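Local coordinates for protein adhesin (PDB 6VT2) that binds sialylated glycans through tandem Siglec-like modules, probably so that the streptococcus can attach to host glycoproteins, at residues A[212-217]-A[224-229]; A[218-223]-A[325-330]; A[354-359]-A[368-373]; A[379-384]-A[390-395]. All coordinates share one frame; numbering follows the deposited sequence.

Interaction 1 of 4, residues A[212-217]-A[224-229]; sequences RDYIFY and AELHFY
Strands 213-217 and 224-229 run almost antiparallel, at 165°, but their axes come no closer than 8.5 Å, so side chains rather than a backbone ladder join them. Tyr214 carries the contact. With CG beside the backbone N (chi1 -64°), its ring reaches across to strand 224-229 and takes the methyl of Ala224 over one face, CB lying 3.7 Å from the ring centroid in a CH-pi contact. The opposite face rests on CG of Arg212, near the rim. At the far end of the ring, Tyr214 OH donates to Glu225 O at 2.8 Å, reaching that carbonyl from 42° above its plane. Leu226 CD1 packs 3.7 Å from Tyr214 CZ. The extended Arg212 lays one guanidinium face on Tyr214 CE1; NH1 gives one hydrogen to a water that in turn donates to Glu225 O, so this carbonyl accepts two bonds, and NH1 also pairs with Asp209. Phe216 CE1 adds a looser touch, 4.1 Å from Ala224 CB. The two strands belong to different sheets of the Siglec-like module: 213-217 is hydrogen-bonded along strand 314-321, whereas 222-229 lies between 206-207 and 277-283, and the contact fills part of the core between them.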
loop_
_atom_site.group_PDB
_atom_site.type_symbol
_atom_site.label_atom_id
_atom_site.label_comp_id
_atom_site.label_asym_id
_atom_site.label_seq_id
_atom_site.Cartn_x
_atom_site.Cartn_y
_atom_site.Cartn_z
ATOM N N ARG A 212 17.140 18.124 12.411
ATOM C CA ARG A 212 15.976 18.794 12.927
ATOM C C ARG A 212 16.121 19.069 14.419
ATOM O O ARG A 212 16.566 18.224 15.196
ATOM C CB ARG A 212 14.740 17.927 12.705
ATOM C CG ARG A 212 13.446 18.538 13.133
ATOM C CD ARG A 212 12.320 17.880 12.372
ATOM N NE ARG A 212 11.043 18.361 12.846
ATOM C CZ ARG A 212 9.897 17.766 12.626
ATOM N NH1 ARG A 212 9.876 16.659 11.890
ATOM N NH2 ARG A 212 8.787 18.269 13.135
ATOM N N ASP A 213 15.623 20.224 14.827
ATOM C CA ASP A 213 15.535 20.579 16.225
ATOM C C ASP A 213 14.081 20.456 16.629
ATOM O O ASP A 213 13.215 21.134 16.077
ATOM C CB ASP A 213 16.003 22.006 16.455
ATOM C CG ASP A 213 17.492 22.127 16.481
ATOM O OD1 ASP A 213 18.188 21.083 16.433
ATOM O OD2 ASP A 213 17.964 23.275 16.544
ATOM N N TYR A 214 13.810 19.581 17.556
ATOM C CA TYR A 214 12.475 19.430 18.113
ATOM C C TYR A 214 12.365 20.209 19.389
ATOM O O TYR A 214 13.159 20.001 20.304
ATOM C CB TYR A 214 12.193 17.958 18.343
ATOM C CG TYR A 214 12.149 17.110 17.123
ATOM C CD1 TYR A 214 10.965 16.856 16.468
ATOM C CD2 TYR A 214 13.309 16.470 16.677
ATOM C CE1 TYR A 214 10.964 15.974 15.381
ATOM C CE2 TYR A 214 13.279 15.612 15.579
ATOM C CZ TYR A 214 12.121 15.423 14.934
ATOM O OH TYR A 214 12.068 14.562 13.862
ATOM N N ILE A 215 11.422 21.134 19.422
ATOM C CA ILE A 215 11.310 22.026 20.547
ATOM C C ILE A 215 10.448 21.356 21.581
ATOM O O ILE A 215 9.343 20.909 21.263
ATOM C CB ILE A 215 10.680 23.341 20.140
ATOM C CG1 ILE A 215 11.594 24.094 19.229
ATOM C CG2 ILE A 215 10.475 24.188 21.388
ATOM C CD1 ILE A 215 10.850 25.282 18.525
ATOM N N PHE A 216 10.935 21.332 22.823
ATOM C CA PHE A 216 10.173 20.843 23.952
ATOM C C PHE A 216 10.085 21.989 24.926
ATOM O O PHE A 216 11.098 22.511 25.369
ATOM C CB PHE A 216 10.822 19.620 24.601
ATOM C CG PHE A 216 10.523 18.359 23.889
ATOM C CD1 PHE A 216 10.978 18.082 22.603
ATOM C CD2 PHE A 216 9.782 17.392 24.541
ATOM C CE1 PHE A 216 10.650 16.862 21.999
ATOM C CE2 PHE A 216 9.412 16.243 23.895
ATOM C CZ PHE A 216 9.885 15.976 22.662
ATOM N N TYR A 217 8.893 22.321 25.308
ATOM C CA TYR A 217 8.685 23.391 26.266
ATOM C C TYR A 217 8.826 22.828 27.651
ATOM O O TYR A 217 8.173 21.829 27.984
ATOM C CB TYR A 217 7.284 23.990 26.074
ATOM C CG TYR A 217 7.216 24.729 24.789
ATOM C CD1 TYR A 217 7.708 25.994 24.639
ATOM C CD2 TYR A 217 6.732 24.086 23.670
ATOM C CE1 TYR A 217 7.694 26.610 23.423
ATOM C CE2 TYR A 217 6.738 24.710 22.453
ATOM C CZ TYR A 217 7.189 25.984 22.348
ATOM O OH TYR A 217 7.233 26.591 21.109
ATOM N N ALA A 224 8.133 14.132 19.635
ATOM C CA ALA A 224 8.941 14.308 18.426
ATOM C C ALA A 224 8.624 13.110 17.538
ATOM O O ALA A 224 8.739 11.986 17.996
ATOM C CB ALA A 224 10.433 14.392 18.743
ATOM N N GLU A 225 8.322 13.329 16.262
ATOM C CA GLU A 225 8.127 12.214 15.322
ATOM C C GLU A 225 9.331 12.230 14.390
ATOM O O GLU A 225 9.567 13.226 13.799
ATOM C CB GLU A 225 6.864 12.336 14.499
ATOM C CG GLU A 225 5.653 12.085 15.348
ATOM C CD GLU A 225 4.399 12.093 14.534
ATOM O OE1 GLU A 225 3.519 11.288 14.798
ATOM O OE2 GLU A 225 4.331 12.904 13.640
ATOM N N LEU A 226 10.015 11.117 14.283
ATOM C CA LEU A 226 11.234 11.002 13.486
ATOM C C LEU A 226 10.899 10.053 12.340
ATOM O O LEU A 226 10.335 9.057 12.619
ATOM C CB LEU A 226 12.335 10.396 14.331
ATOM C CG LEU A 226 13.094 11.395 15.175
ATOM C CD1 LEU A 226 12.197 11.972 16.252
ATOM C CD2 LEU A 226 14.286 10.721 15.788
ATOM N N HIS A 227 11.401 10.344 11.145
ATOM C CA HIS A 227 10.871 9.451 10.036
ATOM C C HIS A 227 12.113 8.888 9.337
ATOM O O HIS A 227 13.043 9.593 9.196
ATOM C CB HIS A 227 10.019 10.287 9.072
ATOM C CG HIS A 227 8.825 10.963 9.660
ATOM N ND1 HIS A 227 8.914 12.025 10.492
ATOM C CD2 HIS A 227 7.526 10.793 9.493
ATOM C CE1 HIS A 227 7.731 12.438 10.837
ATOM N NE2 HIS A 227 6.869 11.690 10.247
ATOM N N PHE A 228 12.038 7.644 8.909
ATOM C CA PHE A 228 13.115 6.915 8.244
ATOM C C PHE A 228 12.539 6.192 7.040
ATOM O O PHE A 228 11.407 5.737 7.075
ATOM C CB PHE A 228 13.734 5.894 9.150
ATOM C CG PHE A 228 14.212 6.433 10.483
ATOM C CD1 PHE A 228 13.345 6.583 11.543
ATOM C CD2 PHE A 228 15.535 6.758 10.666
ATOM C CE1 PHE A 228 13.800 7.035 12.783
ATOM C CE2 PHE A 228 15.966 7.257 11.856
ATOM C CZ PHE A 228 15.132 7.404 12.912
ATOM N N TYR A 229 13.338 6.035 5.988
ATOM C CA TYR A 229 12.935 5.150 4.907
ATOM C C TYR A 229 14.173 4.483 4.342
ATOM O O TYR A 229 15.305 4.820 4.658
ATOM C CB TYR A 229 12.190 5.891 3.806
ATOM C CG TYR A 229 13.012 6.827 2.998
ATOM C CD1 TYR A 229 13.653 6.391 1.850
ATOM C CD2 TYR A 229 13.117 8.176 3.349
ATOM C CE1 TYR A 229 14.365 7.292 1.081
ATOM C CE2 TYR A 229 13.831 9.055 2.598
ATOM C CZ TYR A 229 14.454 8.615 1.474
ATOM O OH TYR A 229 15.196 9.524 0.752
HETATM O O HOH W 1 7.581 15.390 12.777
#

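Interaction 2 of 4, residues A[218-223]-A[325-330]. With CA (calcium ion), chain G.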
loop_
_atom_site.group_PDB
_atom_site.type_symbol
_atom_site.label_atom_id
_atom_site.label_comp_id
_atom_site.label_asym_id
_atom_site.label_seq_id
_atom_site.Cartn_x
_atom_site.Cartn_y
_atom_site.Cartn_z
ATOM N N ARG A 218 9.631 23.475 28.477
ATOM C CA ARG A 218 9.857 22.993 29.821
ATOM C C ARG A 218 8.529 22.850 30.545
ATOM O O ARG A 218 7.702 23.744 30.527
ATOM C CB ARG A 218 10.798 23.958 30.563
ATOM C CG ARG A 218 12.162 24.008 29.895
ATOM C CD ARG A 218 12.990 25.225 30.340
ATOM N NE ARG A 218 13.250 25.211 31.753
ATOM C CZ ARG A 218 12.793 26.117 32.626
ATOM N NH1 ARG A 218 12.092 27.144 32.213
ATOM N NH2 ARG A 218 13.066 26.046 33.891
ATOM N N GLY A 219 8.313 21.715 31.172
ATOM C CA GLY A 219 7.135 21.496 31.947
ATOM C C GLY A 219 5.895 21.147 31.193
ATOM O O GLY A 219 4.826 21.096 31.817
ATOM N N GLU A 220 5.937 20.848 29.963
ATOM C CA GLU A 220 4.790 20.423 29.162
ATOM C C GLU A 220 5.202 19.207 28.362
ATOM O O GLU A 220 6.209 19.230 27.671
ATOM C CB GLU A 220 4.310 21.482 28.173
ATOM C CG GLU A 220 3.767 22.732 28.892
ATOM C CD GLU A 220 3.099 23.719 27.946
ATOM O OE1 GLU A 220 2.458 24.694 28.469
ATOM O OE2 GLU A 220 3.170 23.521 26.709
ATOM N N GLU A 221 4.440 18.230 28.327
ATOM C CA GLU A 221 4.804 17.040 27.575
ATOM C C GLU A 221 4.766 17.340 26.091
ATOM O O GLU A 221 3.852 17.997 25.574
ATOM C CB GLU A 221 3.882 15.931 27.902
ATOM C CG GLU A 221 4.281 14.618 27.260
ATOM C CD GLU A 221 3.368 13.518 27.791
ATOM O OE1 GLU A 221 2.106 13.627 27.707
ATOM O OE2 GLU A 221 3.956 12.582 28.367
ATOM N N GLY A 222 5.764 16.802 25.412
ATOM C CA GLY A 222 5.883 16.959 23.985
ATOM C C GLY A 222 6.140 15.629 23.311
ATOM O O GLY A 222 6.427 14.616 23.936
ATOM N N THR A 223 5.998 15.669 22.005
ATOM C CA THR A 223 6.380 14.550 21.192
ATOM C C THR A 223 7.260 15.018 20.059
ATOM O O THR A 223 7.228 16.173 19.642
ATOM C CB THR A 223 5.187 13.846 20.634
ATOM O OG1 THR A 223 4.431 14.717 19.798
ATOM C CG2 THR A 223 4.312 13.301 21.711
ATOM N N ASP A 325 7.857 31.337 25.723
ATOM C CA ASP A 325 8.076 31.392 24.301
ATOM C C ASP A 325 6.844 30.975 23.510
ATOM O O ASP A 325 6.743 31.316 22.325
ATOM C CB ASP A 325 9.259 30.501 23.934
ATOM C CG ASP A 325 10.557 30.995 24.402
ATOM O OD1 ASP A 325 10.623 32.057 25.028
ATOM O OD2 ASP A 325 11.561 30.256 24.182
ATOM N N LYS A 326 5.896 30.257 24.107
ATOM C CA LYS A 326 4.693 29.931 23.366
ATOM C C LYS A 326 3.436 30.626 23.817
ATOM O O LYS A 326 2.415 30.442 23.175
ATOM C CB LYS A 326 4.436 28.431 23.386
ATOM C CG LYS A 326 4.217 27.912 24.718
ATOM C CD LYS A 326 3.743 26.377 24.643
ATOM C CE LYS A 326 2.361 26.181 24.254
ATOM N NZ LYS A 326 1.886 24.780 24.451
ATOM N N TYR A 327 3.456 31.344 24.918
ATOM C CA TYR A 327 2.283 32.029 25.435
ATOM C C TYR A 327 2.457 33.527 25.329
ATOM O O TYR A 327 3.506 34.057 25.676
ATOM C CB TYR A 327 2.076 31.688 26.944
ATOM C CG TYR A 327 1.691 30.245 27.087
ATOM C CD1 TYR A 327 0.518 29.762 26.509
ATOM C CD2 TYR A 327 2.484 29.357 27.776
ATOM C CE1 TYR A 327 0.177 28.437 26.594
ATOM C CE2 TYR A 327 2.169 28.042 27.838
ATOM C CZ TYR A 327 1.005 27.574 27.271
ATOM O OH TYR A 327 0.651 26.228 27.328
ATOM N N THR A 328 1.388 34.212 24.935
ATOM C CA THR A 328 1.324 35.667 24.946
ATOM C C THR A 328 0.078 36.049 25.725
ATOM O O THR A 328 -1.031 35.668 25.303
ATOM C CB THR A 328 1.235 36.185 23.525
ATOM O OG1 THR A 328 2.435 35.812 22.851
ATOM C CG2 THR A 328 1.126 37.682 23.516
ATOM N N PRO A 329 0.226 36.781 26.836
ATOM C CA PRO A 329 -0.955 37.235 27.572
ATOM C C PRO A 329 -1.846 38.129 26.730
ATOM O O PRO A 329 -1.369 38.951 25.947
ATOM C CB PRO A 329 -0.370 37.980 28.774
ATOM C CG PRO A 329 1.025 37.492 28.866
ATOM C CD PRO A 329 1.486 37.142 27.516
ATOM N N ASN A 330 -3.152 37.966 26.953
ATOM C CA ASN A 330 -4.161 38.942 26.547
ATOM C C ASN A 330 -4.235 40.058 27.559
ATOM O O ASN A 330 -4.069 39.842 28.759
ATOM C CB ASN A 330 -5.522 38.296 26.434
ATOM C CG ASN A 330 -5.551 37.221 25.339
ATOM O OD1 ASN A 330 -4.861 37.324 24.330
ATOM N ND2 ASN A 330 -6.290 36.200 25.571
HETATM CA CA CA G . 5.578 35.254 26.092
HETATM O O HOH W 2 5.351 35.168 23.610
HETATM O O HOH W 3 7.726 36.071 25.354
HETATM O O HOH W 4 4.545 37.147 25.163
#
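Glu220 meets the Tyr327 ring at its edge, near the ring plane, with the carboxylate turned 70° against the ring, while CG of Lys326 sits over one ring face toward the rim. The carboxylate is shared between two donors. Tyr327 OH donates to Glu220 OE1 at 2.6 Å, a short bond, and Lys326 NZ donates to Glu220 OE2 at 2.9 Å, a hydrogen bond that is also a salt bridge. Both oxygens use their syn lone pairs, so the two donors come in side by side at the end of the carboxylate. A weak bond of 3.4 Å from Lys326 NZ to Tyr327 OH closes the triangle. Glu220 gets there on an extended chain, chi2 -172°, and comes from the direction opposite to both partners. Lys326 instead starts with CG wedged between backbone N and carbonyl carbon: chi1 62° places CG over the ring, and a bend at chi3 follows before NZ reaches the carboxylate; its amine end also makes a cation-pi contact with Tyr217. At the other end of Tyr327 the backbone takes over: its O binds a calcium ion at 2.4 Å, a site completed by Thr324, Asp393 and three waters. The contact thus bridges the loop leading into strand 222-229 of the Siglec-like module and the 325-330 loop, which passes toward the atypical Rib domain. One anionic group answers a lysine and a phenol at once, which would favour a charged carboxylate and may help orient the tyrosine whose own carbonyl is one of the calcium ligands at the junction between domains.

Interaction 3 of 4, residues A[354-359]-A[368-373]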
loop_
_atom_site.group_PDB
_atom_site.type_symbol
_atom_site.label_atom_id
_atom_site.label_comp_id
_atom_site.label_asym_id
_atom_site.label_seq_id
_atom_site.Cartn_x
_atom_site.Cartn_y
_atom_site.Cartn_z
ATOM N N GLU A 354 -7.823 40.404 38.569
ATOM C CA GLU A 354 -9.034 39.703 38.148
ATOM C C GLU A 354 -9.297 39.917 36.667
ATOM O O GLU A 354 -9.731 39.003 35.954
ATOM C CB GLU A 354 -10.235 40.163 38.984
ATOM C CG GLU A 354 -11.570 39.710 38.474
ATOM C CD GLU A 354 -11.634 38.206 38.279
ATOM O OE1 GLU A 354 -12.496 37.761 37.473
ATOM O OE2 GLU A 354 -10.846 37.477 38.943
ATOM N N LYS A 355 -9.067 41.120 36.187
ATOM C CA LYS A 355 -9.308 41.382 34.783
ATOM C C LYS A 355 -8.293 40.670 33.915
ATOM O O LYS A 355 -8.638 40.199 32.819
ATOM C CB LYS A 355 -9.249 42.861 34.505
ATOM C CG LYS A 355 -10.401 43.674 35.143
ATOM C CD LYS A 355 -10.323 45.140 34.804
ATOM C CE LYS A 355 -11.405 45.864 35.483
ATOM N NZ LYS A 355 -11.465 47.332 35.103
ATOM N N VAL A 356 -7.037 40.624 34.381
ATOM C CA VAL A 356 -6.023 39.901 33.618
ATOM C C VAL A 356 -6.326 38.408 33.620
ATOM O O VAL A 356 -6.273 37.761 32.561
ATOM C CB VAL A 356 -4.622 40.188 34.167
ATOM C CG1 VAL A 356 -3.644 39.266 33.536
ATOM C CG2 VAL A 356 -4.226 41.590 33.956
ATOM N N ARG A 357 -6.779 37.894 34.757
ATOM C CA ARG A 357 -7.146 36.491 34.868
ATOM C C ARG A 357 -8.257 36.166 33.890
ATOM O O ARG A 357 -8.154 35.212 33.088
ATOM C CB ARG A 357 -7.569 36.210 36.309
ATOM C CG ARG A 357 -7.908 34.720 36.601
ATOM C CD ARG A 357 -8.907 34.605 37.746
ATOM N NE ARG A 357 -10.202 35.180 37.385
ATOM C CZ ARG A 357 -11.054 34.677 36.486
ATOM N NH1 ARG A 357 -10.786 33.544 35.839
ATOM N NH2 ARG A 357 -12.185 35.323 36.224
ATOM N N ALA A 358 -9.325 36.957 33.956
ATOM C CA ALA A 358 -10.489 36.720 33.108
ATOM C C ALA A 358 -10.124 36.772 31.636
ATOM O O ALA A 358 -10.715 36.058 30.831
ATOM C CB ALA A 358 -11.588 37.742 33.396
ATOM N N ALA A 359 -9.197 37.648 31.257
ATOM C CA ALA A 359 -8.825 37.821 29.864
ATOM C C ALA A 359 -7.975 36.680 29.344
ATOM O O ALA A 359 -7.719 36.614 28.126
ATOM C CB ALA A 359 -8.063 39.130 29.679
ATOM N N VAL A 368 -0.763 29.622 35.763
ATOM C CA VAL A 368 0.092 30.837 35.720
ATOM C C VAL A 368 -0.117 31.604 37.015
ATOM O O VAL A 368 -1.162 31.507 37.623
ATOM C CB VAL A 368 -0.179 31.818 34.571
ATOM C CG1 VAL A 368 0.518 31.252 33.404
ATOM C CG2 VAL A 368 -1.640 32.152 34.410
ATOM N N GLN A 369 0.879 32.389 37.352
ATOM C CA GLN A 369 0.786 33.268 38.517
ATOM C C GLN A 369 0.840 34.699 37.972
ATOM O O GLN A 369 1.565 34.941 37.086
ATOM C CB GLN A 369 1.904 33.016 39.513
ATOM C CG GLN A 369 1.749 31.725 40.271
ATOM C CD GLN A 369 0.851 31.770 41.486
ATOM O OE1 GLN A 369 0.068 32.667 41.687
ATOM N NE2 GLN A 369 0.870 30.709 42.267
ATOM N N TYR A 370 -0.002 35.565 38.483
ATOM C CA TYR A 370 0.047 36.978 38.186
ATOM C C TYR A 370 0.562 37.727 39.415
ATOM O O TYR A 370 0.154 37.456 40.568
ATOM C CB TYR A 370 -1.330 37.456 37.819
ATOM C CG TYR A 370 -1.930 36.774 36.653
ATOM C CD1 TYR A 370 -1.400 36.902 35.385
ATOM C CD2 TYR A 370 -3.042 36.003 36.798
ATOM C CE1 TYR A 370 -2.008 36.317 34.317
ATOM C CE2 TYR A 370 -3.624 35.392 35.751
ATOM C CZ TYR A 370 -3.072 35.544 34.500
ATOM O OH TYR A 370 -3.597 34.959 33.440
ATOM N N VAL A 371 1.466 38.641 39.188
ATOM C CA VAL A 371 1.893 39.544 40.251
ATOM C C VAL A 371 1.631 40.951 39.747
ATOM O O VAL A 371 2.213 41.372 38.746
ATOM C CB VAL A 371 3.371 39.366 40.628
ATOM C CG1 VAL A 371 3.765 40.326 41.694
ATOM C CG2 VAL A 371 3.625 37.930 41.081
ATOM N N VAL A 372 0.736 41.665 40.408
ATOM C CA VAL A 372 0.499 43.057 40.072
ATOM C C VAL A 372 1.492 43.902 40.876
ATOM O O VAL A 372 1.524 43.888 42.112
ATOM C CB VAL A 372 -0.938 43.454 40.360
ATOM C CG1 VAL A 372 -1.169 44.887 39.838
ATOM C CG2 VAL A 372 -1.923 42.476 39.697
ATOM N N ASN A 373 2.360 44.573 40.176
ATOM C CA ASN A 373 3.376 45.408 40.779
ATOM C C ASN A 373 2.781 46.725 41.246
ATOM O O ASN A 373 1.622 47.060 40.974
ATOM C CB ASN A 373 4.463 45.573 39.769
ATOM C CG ASN A 373 5.008 44.188 39.330
ATOM O OD1 ASN A 373 5.387 43.416 40.181
ATOM N ND2 ASN A 373 4.980 43.869 38.044
HETATM O O HOH W 5 -5.858 33.474 33.639
#
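Val356 turns CG1 anti to its N (chi1 170°) and Tyr370 sets its ring beside its own N (chi1 -59°), and these two torsions lay the valine methyl on the aromatic face. This is helix-on-sheet packing in the atypical Rib domain: helix 346-360 packs on one face of a three-stranded antiparallel sheet, here on its outer strand 369-372. Val356 CG1 stands 3.9 Å from the centroid of the Tyr370 ring, 27° off the normal, a CH-pi contact displaced toward CE1, which it approaches to 3.5 Å. The other side of the ring's outline touches the helix backbone, with Tyr370 CE2 3.8 Å from Arg357 CA. Arg357 then leads away from the strand and grips Glu354 side-on, NE and NH2 each taking one carboxylate oxygen at 2.8 Å, both bonds nearly straight. This salt bridge runs along the helix and leaves the root of the arginine against the tyrosine. Val378 and Val380 also pack on Tyr370, so the ring touches both the helix and the central strand. At its outer end Tyr370 OH lies 2.7 Å from a water near the ring plane, and that water donates to Arg357 O at 2.9 Å.

Interaction 4 of 4, residues A[379-384]-A[390-395]; sequences TVIYPD and RSRDTI. With CA (calcium ion), chain G.
A beta hairpin of the atypical Rib domain, strands 378-381 and 392-395, carries one of the calcium ligands on its second strand. Val380 and Asp393 form its hydrogen-bonded antiparallel pair: Val380 N donates to Asp393 O at 2.8 Å, nearly straight at 173°, and Asp393 N returns a bond to Val380 O. Tyr382 N to Ser391 O continues the pairing past the regular strands. On the face of Val380, Asp393 binds the calcium ion with both oxygens, OD1 at 2.5 Å and OD2 at 2.4 Å. OD2 has a second partner, for Tyr382 OH donates to its anti lone pair at 2.6 Å. The Tyr382 ring stands perpendicular to that carboxylate, which meets it at the edge. The phenol's bond from the second shell is consistent with holding the carboxylate's orientation. Nearer the turn, Ser391 OG, anti to its N (chi1 -173°), donates to Asp384 OD1 at 2.7 Å from outside the carboxylate plane. The other face of the hairpin holds Ile381 and Arg392 side by side, with Ile381 CD1 over one face of the guanidinium, 3.7 Å from NH1, and Arg390 NH2 over the opposite one; Asp385 pairs with NH2 of Arg392. One water links Thr379 OG1 and Thr394 OG1 across a non-hydrogen-bonded pair; Thr379 OG1 is also hydrogen-bonded to Asn373 ND2. The whole gives an interdomain calcium site in which a bidentate aspartate from a hairpin strand meets ligands from Thr324 and Tyr327 where the Siglec-like and Rib modules adjoin.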
loop_
_atom_site.group_PDB
_atom_site.type_symbol
_atom_site.label_atom_id
_atom_site.label_comp_id
_atom_site.label_asym_id
_atom_site.label_seq_id
_atom_site.Cartn_x
_atom_site.Cartn_y
_atom_site.Cartn_z
ATOM N N THR A 379 3.293 41.106 36.188
ATOM C CA THR A 379 4.230 40.048 35.840
ATOM C C THR A 379 3.467 38.742 35.763
ATOM O O THR A 379 2.796 38.366 36.713
ATOM C CB THR A 379 5.321 39.918 36.880
ATOM O OG1 THR A 379 5.935 41.193 37.020
ATOM C CG2 THR A 379 6.377 38.908 36.416
ATOM N N VAL A 380 3.587 38.064 34.631
ATOM C CA VAL A 380 2.978 36.780 34.402
ATOM C C VAL A 380 4.097 35.760 34.538
ATOM O O VAL A 380 5.093 35.815 33.810
ATOM C CB VAL A 380 2.364 36.727 33.009
ATOM C CG1 VAL A 380 1.747 35.412 32.724
ATOM C CG2 VAL A 380 1.335 37.840 32.817
ATOM N N ILE A 381 3.936 34.826 35.468
ATOM C CA ILE A 381 4.959 33.825 35.737
ATOM C C ILE A 381 4.418 32.451 35.383
ATOM O O ILE A 381 3.429 31.980 35.963
ATOM C CB ILE A 381 5.393 33.887 37.201
ATOM C CG1 ILE A 381 5.834 35.334 37.581
ATOM C CG2 ILE A 381 6.431 32.874 37.437
ATOM C CD1 ILE A 381 6.170 35.442 39.057
ATOM N N TYR A 382 5.053 31.832 34.412
ATOM C CA TYR A 382 4.631 30.539 33.923
ATOM C C TYR A 382 5.220 29.472 34.801
ATOM O O TYR A 382 6.185 29.704 35.521
ATOM C CB TYR A 382 5.113 30.354 32.495
ATOM C CG TYR A 382 4.483 31.329 31.580
ATOM C CD1 TYR A 382 3.196 31.118 31.137
ATOM C CD2 TYR A 382 5.155 32.466 31.179
ATOM C CE1 TYR A 382 2.563 32.033 30.347
ATOM C CE2 TYR A 382 4.526 33.372 30.359
ATOM C CZ TYR A 382 3.254 33.172 29.988
ATOM O OH TYR A 382 2.601 34.088 29.201
ATOM N N PRO A 383 4.611 28.300 34.816
ATOM C CA PRO A 383 4.958 27.313 35.843
ATOM C C PRO A 383 6.325 26.651 35.665
ATOM O O PRO A 383 6.736 25.901 36.545
ATOM C CB PRO A 383 3.796 26.318 35.759
ATOM C CG PRO A 383 3.129 26.567 34.535
ATOM C CD PRO A 383 3.330 28.014 34.189
ATOM N N ASP A 384 7.029 26.911 34.572
ATOM C CA ASP A 384 8.383 26.437 34.394
ATOM C C ASP A 384 9.393 27.485 34.849
ATOM O O ASP A 384 10.598 27.290 34.702
ATOM C CB ASP A 384 8.673 26.055 32.943
ATOM C CG ASP A 384 8.488 27.179 31.957
ATOM O OD1 ASP A 384 7.678 28.081 32.214
ATOM O OD2 ASP A 384 9.112 27.163 30.896
ATOM N N ARG A 390 14.176 31.847 33.660
ATOM C CA ARG A 390 12.970 32.578 33.994
ATOM C C ARG A 390 11.995 32.482 32.839
ATOM O O ARG A 390 12.386 32.485 31.671
ATOM C CB ARG A 390 13.313 34.037 34.289
ATOM C CG ARG A 390 13.929 34.208 35.666
ATOM C CD ARG A 390 14.697 35.554 35.695
ATOM N NE ARG A 390 13.826 36.710 35.515
ATOM C CZ ARG A 390 13.163 37.299 36.504
ATOM N NH1 ARG A 390 12.413 38.346 36.246
ATOM N NH2 ARG A 390 13.204 36.795 37.731
ATOM N N SER A 391 10.727 32.334 33.156
ATOM C CA SER A 391 9.695 32.129 32.166
ATOM C C SER A 391 8.535 33.025 32.542
ATOM O O SER A 391 7.675 32.642 33.348
ATOM C CB SER A 391 9.291 30.667 32.131
ATOM O OG SER A 391 8.402 30.438 31.072
ATOM N N ARG A 392 8.504 34.191 31.905
ATOM C CA ARG A 392 7.644 35.270 32.376
ATOM C C ARG A 392 7.227 36.126 31.201
ATOM O O ARG A 392 7.845 36.091 30.125
ATOM C CB ARG A 392 8.368 36.133 33.416
ATOM C CG ARG A 392 8.747 35.382 34.639
ATOM C CD ARG A 392 9.419 36.315 35.688
ATOM N NE ARG A 392 9.810 35.463 36.762
ATOM C CZ ARG A 392 9.813 35.781 38.038
ATOM N NH1 ARG A 392 9.476 37.025 38.411
ATOM N NH2 ARG A 392 10.126 34.877 38.921
ATOM N N ASP A 393 6.166 36.914 31.425
ATOM C CA ASP A 393 5.756 37.958 30.511
ATOM C C ASP A 393 5.415 39.138 31.391
ATOM O O ASP A 393 5.209 38.985 32.595
ATOM C CB ASP A 393 4.583 37.559 29.637
ATOM C CG ASP A 393 4.985 36.721 28.429
ATOM O OD1 ASP A 393 5.962 37.091 27.774
ATOM O OD2 ASP A 393 4.300 35.757 28.092
ATOM N N THR A 394 5.404 40.318 30.794
ATOM C CA THR A 394 5.013 41.537 31.485
ATOM C C THR A 394 3.855 42.155 30.733
ATOM O O THR A 394 3.895 42.276 29.502
ATOM C CB THR A 394 6.164 42.518 31.560
ATOM O OG1 THR A 394 7.236 41.954 32.311
ATOM C CG2 THR A 394 5.649 43.837 32.279
ATOM N N ILE A 395 2.803 42.506 31.436
ATOM C CA ILE A 395 1.750 43.357 30.838
ATOM C C ILE A 395 2.015 44.760 31.395
ATOM O O ILE A 395 1.987 44.913 32.573
ATOM C CB ILE A 395 0.376 42.863 31.216
ATOM C CG1 ILE A 395 0.204 41.387 30.866
ATOM C CG2 ILE A 395 -0.712 43.724 30.647
ATOM C CD1 ILE A 395 -1.047 40.811 31.371
HETATM CA CA CA G . 5.578 35.254 26.092
HETATM O O HOH W 6 7.607 41.950 34.970
HETATM O O HOH W 2 5.351 35.168 23.610
HETATM O O HOH W 3 7.726 36.071 25.354
HETATM O O HOH W 4 4.545 37.147 25.163
#

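From the N terminus, interaction 1 closes the short loop between strands 213-217 and 222-229, within the second Siglec-like module. Interaction 2 takes up that turn and the start of strand 222-229 and spans about a hundred residues to 325-330, so the two cross along the chain; they touch where Phe216 packs on Gly222 and Tyr217 on Lys326. Interactions 3 and 4 follow in series inside the atypical Rib domain, one bringing helix 346-360 onto its sheet, the other closing the 378-395 hairpin; strands 369-372 and 378-381 are neighbours there. Asn330 joins interaction 2 to Ala359 of interaction 3. The shared calcium ion ties interaction 2 to interaction 4, with a long, weak Arg218-Asp384 ion pair beside it.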